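Local coordinates for protein acylneuraminate lyase (Mycoplasma synoviae, PDB 4N4P) that belongs to the dihydrodipicolinate synthetase family of enzymes, which are built on a TIM barrel, at residues Ser250-His264 with Tyr278-Thr291. Residues are numbered along the deposited sequence; the frame is centred on the assembly and turned at random.
Sequences SKGLMQSLKAIMRLH and YEDEEIKKHAEFIT
Gly-252 N, at the N-cap position of helix 253-263, donates to Tyr-278 OH over 2.9 Å with an N-H...O angle of 154°. Beside it, Lys-251 lays its aliphatic chain over one face of the His-286 ring (CB 4.0 Å from the centroid, a CH-pi contact), while Ile-290 CG1 lies on the opposite face. A bend at the end of the lysine chain (chi4 -51°) brings NZ to the anti lone pair of Glu-282 OE2 at 3.1 Å, a salt bridge. The ring's NE2 is satisfied by Leu-248 O in helix 231-248. Gly-252 O takes two bonds, from Ser-256 OG (2.7 Å) and from Ser-256 N, on opposite faces of its carbonyl plane; Thr-291 OG1 and N grip Ala-287 O likewise. Gln-255 NE2, against the tyrosine ring, bonds Trp-276 O, and Asp-280 forms a salt bridge with Lys-20. The helix axes come within 8.4 Å, and Ala-259 CB meets Ile-283 CG1 at 3.6 Å. Ile-283 and Leu-263 each enter a pocket of four residues, knobs-into-holes, at a crossing of -76°. This contact joins the last two helices of the C-terminal helical extension, 231-248, 253-263 and 280-294, that follows the (beta/alpha)8 barrel in this family.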
ATOM      1  N   SER A 250       9.614 -22.159  -2.812  1.00 13.49           N
ATOM      2  CA  SER A 250       9.092 -22.604  -1.519  1.00 14.39           C
ATOM      3  C   SER A 250      10.247 -22.787  -0.523  1.00 14.46           C
ATOM      4  O   SER A 250      10.030 -22.907   0.682  1.00 13.99           O
ATOM      5  CB  SER A 250       8.217 -23.852  -1.651  1.00 15.07           C
ATOM      6  OG  SER A 250       8.990 -24.929  -2.121  1.00 16.74           O
ATOM      7  N   LYS A 251      11.478 -22.806  -1.028  1.00 13.32           N
ATOM      8  CA  LYS A 251      12.658 -22.646  -0.174  1.00 12.86           C
ATOM      9  C   LYS A 251      13.432 -21.474  -0.777  1.00 12.90           C
ATOM     10  O   LYS A 251      13.093 -21.021  -1.868  1.00 12.88           O
ATOM     11  CB  LYS A 251      13.494 -23.916  -0.120  1.00 14.00           C
ATOM     12  CG  LYS A 251      12.748 -25.080   0.620  1.00 14.09           C
ATOM     13  CD  LYS A 251      13.645 -26.241   0.903  1.00 18.81           C
ATOM     14  CE  LYS A 251      12.856 -27.486   1.332  1.00 18.33           C
ATOM     15  NZ  LYS A 251      11.879 -27.247   2.441  1.00 18.29           N
ATOM     16  N   GLY A 252      14.451 -20.990  -0.087  1.00 11.78           N
ATOM     17  CA  GLY A 252      15.185 -19.828  -0.556  1.00 11.01           C
ATOM     18  C   GLY A 252      15.582 -19.946  -2.018  1.00 10.57           C
ATOM     19  O   GLY A 252      16.068 -20.978  -2.442  1.00 10.45           O
ATOM     20  N   LEU A 253      15.400 -18.868  -2.776  1.00  9.86           N
ATOM     21  CA  LEU A 253      15.675 -18.887  -4.215  1.00  9.49           C
ATOM     22  C   LEU A 253      17.130 -19.245  -4.527  1.00  9.35           C
ATOM     23  O   LEU A 253      17.396 -20.213  -5.249  1.00  9.25           O
ATOM     24  CB  LEU A 253      15.316 -17.536  -4.841  1.00  9.64           C
ATOM     25  CG  LEU A 253      15.701 -17.372  -6.320  1.00  9.52           C
ATOM     26  CD1 LEU A 253      14.895 -18.350  -7.221  1.00 10.78           C
ATOM     27  CD2 LEU A 253      15.524 -15.895  -6.758  1.00 12.36           C
ATOM     28  N   MET A 254      18.074 -18.467  -3.998  1.00  9.23           N
ATOM     29  CA  MET A 254      19.492 -18.707  -4.348  1.00 10.51           C
ATOM     30  C   MET A 254      19.988 -20.061  -3.829  1.00 10.93           C
ATOM     31  O   MET A 254      20.741 -20.764  -4.529  1.00  9.91           O
ATOM     32  CB  MET A 254      20.386 -17.560  -3.870  1.00 10.45           C
ATOM     33  CG  MET A 254      20.428 -16.399  -4.878  1.00 12.28           C
ATOM     34  SD  MET A 254      18.972 -15.356  -4.763  1.00 15.43           S
ATOM     35  CE  MET A 254      19.562 -14.341  -3.395  1.00 16.73           C
ATOM     36  N   GLN A 255      19.537 -20.434  -2.624  1.00 10.18           N
ATOM     37  CA  GLN A 255      19.891 -21.742  -2.053  1.00 10.10           C
ATOM     38  C   GLN A 255      19.389 -22.866  -2.951  1.00  9.92           C
ATOM     39  O   GLN A 255      20.089 -23.862  -3.141  1.00  9.76           O
ATOM     40  CB  GLN A 255      19.279 -21.926  -0.659  1.00  9.76           C
ATOM     41  CG  GLN A 255      19.740 -20.884   0.385  1.00 11.59           C
ATOM     42  CD  GLN A 255      18.780 -19.710   0.496  1.00 13.44           C
ATOM     43  OE1 GLN A 255      18.255 -19.241  -0.514  1.00 13.21           O
ATOM     44  NE2 GLN A 255      18.536 -19.229   1.735  1.00 12.22           N
ATOM     45  N   SER A 256      18.176 -22.699  -3.483  1.00  8.74           N
ATOM     46  CA  SER A 256      17.563 -23.705  -4.341  1.00  8.16           C
ATOM     47  C   SER A 256      18.261 -23.791  -5.688  1.00  7.89           C
ATOM     48  O   SER A 256      18.538 -24.899  -6.187  1.00  7.30           O
ATOM     49  CB  SER A 256      16.088 -23.377  -4.557  1.00  7.92           C
ATOM     50  OG  SER A 256      15.380 -23.474  -3.338  1.00  8.80           O
ATOM     51  N   LEU A 257      18.524 -22.637  -6.290  1.00  6.90           N
ATOM     52  CA  LEU A 257      19.258 -22.635  -7.575  1.00  6.98           C
ATOM     53  C   LEU A 257      20.627 -23.313  -7.408  1.00  8.51           C
ATOM     54  O   LEU A 257      21.030 -24.147  -8.221  1.00  8.32           O
ATOM     55  CB  LEU A 257      19.432 -21.215  -8.123  1.00  7.22           C
ATOM     56  CG  LEU A 257      18.143 -20.489  -8.548  1.00  7.00           C
ATOM     57  CD1 LEU A 257      18.477 -19.006  -8.930  1.00  9.12           C
ATOM     58  CD2 LEU A 257      17.491 -21.212  -9.708  1.00  7.88           C
ATOM     59  N   LYS A 258      21.337 -22.952  -6.344  1.00  8.25           N
ATOM     60  CA  LYS A 258      22.673 -23.518  -6.130  1.00  9.00           C
ATOM     61  C   LYS A 258      22.591 -25.017  -5.889  1.00  9.07           C
ATOM     62  O   LYS A 258      23.361 -25.778  -6.472  1.00  9.87           O
ATOM     63  CB  LYS A 258      23.404 -22.780  -5.000  1.00  9.24           C
ATOM     64  CG  LYS A 258      23.974 -21.422  -5.487  1.00  8.88           C
ATOM     65  CD  LYS A 258      24.484 -20.566  -4.345  1.00 10.71           C
ATOM     66  CE  LYS A 258      24.968 -19.208  -4.887  1.00 10.03           C
ATOM     67  NZ  LYS A 258      25.734 -18.363  -3.862  1.00 11.30           N
ATOM     68  N   ALA A 259      21.614 -25.447  -5.095  1.00  8.89           N
ATOM     69  CA  ALA A 259      21.417 -26.876  -4.833  1.00  8.75           C
ATOM     70  C   ALA A 259      21.109 -27.679  -6.087  1.00  8.71           C
ATOM     71  O   ALA A 259      21.589 -28.817  -6.263  1.00  7.76           O
ATOM     72  CB  ALA A 259      20.315 -27.081  -3.792  1.00  8.34           C
ATOM     73  N   ILE A 260      20.295 -27.089  -6.963  1.00  8.46           N
ATOM     74  CA  ILE A 260      19.968 -27.739  -8.239  1.00  9.52           C
ATOM     75  C   ILE A 260      21.220 -27.882  -9.083  1.00 10.18           C
ATOM     76  O   ILE A 260      21.488 -28.947  -9.634  1.00 10.72           O
ATOM     77  CB  ILE A 260      18.817 -27.023  -8.972  1.00  9.20           C
ATOM     78  CG1 ILE A 260      17.525 -27.205  -8.155  1.00  8.86           C
ATOM     79  CG2 ILE A 260      18.657 -27.577 -10.420  1.00 11.25           C
ATOM     80  CD1 ILE A 260      16.373 -26.230  -8.553  1.00  7.34           C
ATOM     81  N   MET A 261      22.003 -26.816  -9.160  1.00 10.90           N
ATOM     82  CA  MET A 261      23.271 -26.894  -9.873  1.00 11.27           C
ATOM     83  C   MET A 261      24.180 -27.957  -9.282  1.00 11.62           C
ATOM     84  O   MET A 261      24.705 -28.783 -10.041  1.00 12.26           O
ATOM     85  CB  MET A 261      23.956 -25.538  -9.933  1.00 11.17           C
ATOM     86  CG  MET A 261      23.210 -24.580 -10.834  1.00 11.00           C
ATOM     87  SD  MET A 261      24.177 -23.085 -11.032  1.00 12.83           S
ATOM     88  CE  MET A 261      23.018 -21.987 -11.862  1.00 13.08           C
ATOM     89  N   ARG A 262      24.333 -27.964  -7.952  1.00 12.36           N
ATOM     90  CA  ARG A 262      25.168 -28.990  -7.291  1.00 13.45           C
ATOM     91  C   ARG A 262      24.708 -30.400  -7.617  1.00 13.47           C
ATOM     92  O   ARG A 262      25.532 -31.288  -7.868  1.00 13.92           O
ATOM     93  CB  ARG A 262      25.190 -28.805  -5.772  1.00 13.20           C
ATOM     94  CG  ARG A 262      25.911 -27.535  -5.329  1.00 13.29           C
ATOM     95  CD  ARG A 262      26.282 -27.634  -3.850  1.00 13.54           C
ATOM     96  NE  ARG A 262      25.130 -27.918  -2.999  1.00 12.06           N
ATOM     97  CZ  ARG A 262      24.281 -26.997  -2.531  1.00 13.22           C
ATOM     98  NH1 ARG A 262      24.402 -25.706  -2.871  1.00 14.05           N
ATOM     99  NH2 ARG A 262      23.272 -27.376  -1.755  1.00  9.69           N
ATOM    100  N   LEU A 263      23.393 -30.609  -7.595  1.00 13.65           N
ATOM    101  CA  LEU A 263      22.771 -31.887  -7.979  1.00 14.40           C
ATOM    102  C   LEU A 263      23.153 -32.295  -9.405  1.00 14.55           C
ATOM    103  O   LEU A 263      23.216 -33.487  -9.707  1.00 14.63           O
ATOM    104  CB  LEU A 263      21.242 -31.806  -7.855  1.00 13.98           C
ATOM    105  CG  LEU A 263      20.408 -33.038  -8.219  1.00 16.61           C
ATOM    106  CD1 LEU A 263      20.725 -34.186  -7.243  1.00 15.72           C
ATOM    107  CD2 LEU A 263      18.896 -32.681  -8.212  1.00 15.80           C
ATOM    108  N   HIS A 264      23.395 -31.315 -10.272  1.00 15.03           N
ATOM    109  CA  HIS A 264      23.808 -31.594 -11.656  1.00 15.71           C
ATOM    110  C   HIS A 264      25.339 -31.618 -11.819  1.00 16.12           C
ATOM    111  O   HIS A 264      25.844 -31.511 -12.952  1.00 15.95           O
ATOM    112  CB  HIS A 264      23.183 -30.574 -12.599  1.00 16.65           C
ATOM    113  CG  HIS A 264      21.718 -30.782 -12.795  1.00 17.48           C
ATOM    114  ND1 HIS A 264      20.779 -30.405 -11.857  1.00 20.94           N
ATOM    115  CD2 HIS A 264      21.035 -31.375 -13.798  1.00 21.06           C
ATOM    116  CE1 HIS A 264      19.574 -30.740 -12.287  1.00 19.36           C
ATOM    117  NE2 HIS A 264      19.703 -31.329 -13.463  1.00 21.88           N
ATOM    118  N   TYR A 278      20.328 -24.110   4.678  1.00 15.27           N
ATOM    119  CA  TYR A 278      19.471 -25.269   4.933  1.00 16.91           C
ATOM    120  C   TYR A 278      20.318 -26.475   5.318  1.00 18.45           C
ATOM    121  O   TYR A 278      21.510 -26.502   5.057  1.00 18.50           O
ATOM    122  CB  TYR A 278      18.622 -25.604   3.692  1.00 15.79           C
ATOM    123  CG  TYR A 278      17.532 -24.607   3.418  1.00 16.37           C
ATOM    124  CD1 TYR A 278      16.271 -24.752   3.996  1.00 14.89           C
ATOM    125  CD2 TYR A 278      17.770 -23.490   2.588  1.00 14.54           C
ATOM    126  CE1 TYR A 278      15.262 -23.828   3.769  1.00 13.54           C
ATOM    127  CE2 TYR A 278      16.772 -22.570   2.353  1.00 15.73           C
ATOM    128  CZ  TYR A 278      15.525 -22.734   2.932  1.00 13.76           C
ATOM    129  OH  TYR A 278      14.558 -21.783   2.701  1.00 13.71           O
ATOM    130  N   GLU A 279      19.713 -27.493   5.920  1.00 21.05           N
ATOM    131  CA  GLU A 279      20.468 -28.743   6.076  1.00 23.51           C
ATOM    132  C   GLU A 279      20.686 -29.335   4.683  1.00 24.07           C
ATOM    133  O   GLU A 279      19.827 -29.185   3.797  1.00 22.62           O
ATOM    134  CB  GLU A 279      19.783 -29.718   7.054  1.00 24.59           C
ATOM    135  CG  GLU A 279      19.486 -29.118   8.433  1.00 29.52           C
ATOM    136  CD  GLU A 279      20.738 -28.596   9.166  1.00 36.53           C
ATOM    137  OE1 GLU A 279      21.700 -29.377   9.363  1.00 39.28           O
ATOM    138  OE2 GLU A 279      20.755 -27.401   9.554  1.00 37.79           O
ATOM    139  N   ASP A 280      21.847 -29.960   4.463  1.00 24.31           N
ATOM    140  CA  ASP A 280      22.197 -30.416   3.118  1.00 26.00           C
ATOM    141  C   ASP A 280      21.165 -31.402   2.548  1.00 25.20           C
ATOM    142  O   ASP A 280      20.832 -31.341   1.371  1.00 25.23           O
ATOM    143  CB  ASP A 280      23.626 -30.985   3.041  1.00 27.00           C
ATOM    144  CG  ASP A 280      24.648 -29.959   2.516  1.00 30.41           C
ATOM    145  OD1 ASP A 280      24.241 -28.926   1.916  1.00 31.48           O
ATOM    146  OD2 ASP A 280      25.869 -30.191   2.708  1.00 33.96           O
ATOM    147  N   GLU A 281      20.631 -32.276   3.391  1.00 24.77           N
ATOM    148  CA  GLU A 281      19.661 -33.255   2.898  1.00 23.97           C
ATOM    149  C   GLU A 281      18.335 -32.598   2.535  1.00 21.97           C
ATOM    150  O   GLU A 281      17.748 -32.945   1.506  1.00 22.26           O
ATOM    151  CB  GLU A 281      19.455 -34.417   3.873  1.00 24.94           C
ATOM    152  CG  GLU A 281      20.582 -35.463   3.864  1.00 29.41           C
ATOM    153  CD  GLU A 281      20.989 -35.910   2.457  1.00 34.41           C
ATOM    154  OE1 GLU A 281      22.142 -35.619   2.052  1.00 36.11           O
ATOM    155  OE2 GLU A 281      20.154 -36.539   1.761  1.00 36.87           O
ATOM    156  N   GLU A 282      17.878 -31.653   3.360  1.00 19.10           N
ATOM    157  CA  GLU A 282      16.645 -30.917   3.104  1.00 18.03           C
ATOM    158  C   GLU A 282      16.689 -30.184   1.741  1.00 15.51           C
ATOM    159  O   GLU A 282      15.756 -30.278   0.927  1.00 13.65           O
ATOM    160  CB  GLU A 282      16.356 -29.914   4.234  1.00 18.68           C
ATOM    161  CG  GLU A 282      15.021 -29.184   4.066  1.00 23.13           C
ATOM    162  CD  GLU A 282      14.811 -27.994   5.016  1.00 26.50           C
ATOM    163  OE1 GLU A 282      15.561 -27.842   6.003  1.00 30.35           O
ATOM    164  OE2 GLU A 282      13.899 -27.179   4.750  1.00 27.57           O
ATOM    165  N   ILE A 283      17.774 -29.467   1.493  1.00 13.80           N
ATOM    166  CA  ILE A 283      17.833 -28.662   0.271  1.00 11.99           C
ATOM    167  C   ILE A 283      18.105 -29.572  -0.928  1.00 12.34           C
ATOM    168  O   ILE A 283      17.698 -29.264  -2.043  1.00 11.27           O
ATOM    169  CB  ILE A 283      18.870 -27.480   0.401  1.00 11.88           C
ATOM    170  CG1 ILE A 283      18.616 -26.393  -0.665  1.00 10.23           C
ATOM    171  CG2 ILE A 283      20.328 -28.013   0.395  1.00 13.27           C
ATOM    172  CD1 ILE A 283      17.218 -25.742  -0.581  1.00 11.91           C
ATOM    173  N   LYS A 284      18.821 -30.691  -0.705  1.00 12.64           N
ATOM    174  CA  LYS A 284      19.037 -31.677  -1.776  1.00 12.95           C
ATOM    175  C   LYS A 284      17.729 -32.299  -2.256  1.00 12.41           C
ATOM    176  O   LYS A 284      17.507 -32.462  -3.471  1.00 11.01           O
ATOM    177  CB  LYS A 284      20.011 -32.802  -1.354  1.00 14.07           C
ATOM    178  CG  LYS A 284      20.324 -33.773  -2.487  1.00 18.23           C
ATOM    179  CD  LYS A 284      20.837 -35.106  -1.976  1.00 25.71           C
ATOM    180  CE  LYS A 284      21.024 -36.074  -3.133  1.00 30.34           C
ATOM    181  NZ  LYS A 284      22.307 -35.820  -3.862  1.00 35.21           N
ATOM    182  N   LYS A 285      16.854 -32.639  -1.314  1.00 11.64           N
ATOM    183  CA  LYS A 285      15.583 -33.223  -1.702  1.00 11.79           C
ATOM    184  C   LYS A 285      14.703 -32.222  -2.450  1.00 10.89           C
ATOM    185  O   LYS A 285      13.989 -32.592  -3.367  1.00 10.85           O
ATOM    186  CB  LYS A 285      14.855 -33.788  -0.487  1.00 12.08           C
ATOM    187  CG  LYS A 285      15.629 -34.979   0.089  1.00 14.72           C
ATOM    188  CD  LYS A 285      14.901 -35.627   1.256  1.00 19.68           C
ATOM    189  CE  LYS A 285      15.813 -36.718   1.812  1.00 22.55           C
ATOM    190  NZ  LYS A 285      15.277 -37.188   3.081  1.00 26.59           N
ATOM    191  N   HIS A 286      14.743 -30.973  -2.001  1.00 10.89           N
ATOM    192  CA  HIS A 286      14.122 -29.882  -2.727  1.00 10.99           C
ATOM    193  C   HIS A 286      14.670 -29.809  -4.156  1.00 10.22           C
ATOM    194  O   HIS A 286      13.898 -29.734  -5.109  1.00 10.70           O
ATOM    195  CB  HIS A 286      14.342 -28.565  -2.003  1.00 10.60           C
ATOM    196  CG  HIS A 286      13.665 -27.408  -2.662  1.00  9.56           C
ATOM    197  ND1 HIS A 286      12.304 -27.359  -2.858  1.00 11.16           N
ATOM    198  CD2 HIS A 286      14.162 -26.257  -3.176  1.00 12.44           C
ATOM    199  CE1 HIS A 286      11.984 -26.224  -3.458  1.00 11.05           C
ATOM    200  NE2 HIS A 286      13.091 -25.532  -3.651  1.00 11.07           N
ATOM    201  N   ALA A 287      15.992 -29.873  -4.309  1.00  9.82           N
ATOM    202  CA  ALA A 287      16.595 -29.848  -5.648  1.00 10.39           C
ATOM    203  C   ALA A 287      16.144 -31.005  -6.513  1.00 10.07           C
ATOM    204  O   ALA A 287      15.826 -30.810  -7.681  1.00 10.47           O
ATOM    205  CB  ALA A 287      18.114 -29.780  -5.573  1.00 10.55           C
ATOM    206  N   GLU A 288      16.078 -32.209  -5.940  1.00 10.33           N
ATOM    207  CA  GLU A 288      15.588 -33.376  -6.678  1.00 10.23           C
ATOM    208  C   GLU A 288      14.138 -33.232  -7.052  1.00  9.94           C
ATOM    209  O   GLU A 288      13.784 -33.524  -8.167  1.00 10.97           O
ATOM    210  CB  GLU A 288      15.707 -34.651  -5.852  1.00 10.76           C
ATOM    211  CG  GLU A 288      17.120 -35.056  -5.554  1.00 14.23           C
ATOM    212  CD  GLU A 288      17.126 -36.312  -4.688  1.00 19.66           C
ATOM    213  OE1 GLU A 288      16.863 -36.208  -3.480  1.00 22.00           O
ATOM    214  OE2 GLU A 288      17.365 -37.393  -5.227  1.00 22.98           O
ATOM    215  N   PHE A 289      13.310 -32.795  -6.108  1.00  9.50           N
ATOM    216  CA  PHE A 289      11.875 -32.539  -6.366  1.00  8.74           C
ATOM    217  C   PHE A 289      11.685 -31.616  -7.573  1.00  8.34           C
ATOM    218  O   PHE A 289      10.953 -31.951  -8.519  1.00  8.72           O
ATOM    219  CB  PHE A 289      11.194 -31.959  -5.105  1.00  8.99           C
ATOM    220  CG  PHE A 289       9.873 -31.256  -5.360  1.00  7.91           C
ATOM    221  CD1 PHE A 289       8.762 -31.948  -5.825  1.00  8.68           C
ATOM    222  CD2 PHE A 289       9.746 -29.885  -5.091  1.00  7.80           C
ATOM    223  CE1 PHE A 289       7.554 -31.286  -6.090  1.00  9.55           C
ATOM    224  CE2 PHE A 289       8.538 -29.209  -5.319  1.00  8.13           C
ATOM    225  CZ  PHE A 289       7.431 -29.916  -5.823  1.00  8.98           C
ATOM    226  N   ILE A 290      12.341 -30.459  -7.545  1.00  7.06           N
ATOM    227  CA  ILE A 290      12.253 -29.526  -8.705  1.00  6.94           C
ATOM    228  C   ILE A 290      12.749 -30.163 -10.007  1.00  7.35           C
ATOM    229  O   ILE A 290      12.095 -30.048 -11.059  1.00  8.44           O
ATOM    230  CB  ILE A 290      13.011 -28.225  -8.441  1.00  6.07           C
ATOM    231  CG1 ILE A 290      12.446 -27.493  -7.196  1.00  5.37           C
ATOM    232  CG2 ILE A 290      13.041 -27.286  -9.750  1.00  7.82           C
ATOM    233  CD1 ILE A 290      10.976 -27.008  -7.318  1.00  9.19           C
ATOM    234  N   THR A 291      13.935 -30.758  -9.945  1.00  8.14           N
ATOM    235  CA  THR A 291      14.572 -31.392 -11.109  1.00  9.08           C
ATOM    236  C   THR A 291      13.689 -32.465 -11.749  1.00  7.67           C
ATOM    237  O   THR A 291      13.471 -32.455 -12.975  1.00  7.27           O
ATOM    238  CB  THR A 291      15.970 -31.976 -10.731  1.00  9.89           C
ATOM    239  OG1 THR A 291      16.841 -30.908 -10.357  1.00 10.59           O
ATOM    240  CG2 THR A 291      16.597 -32.725 -11.884  1.00 10.96           C
TER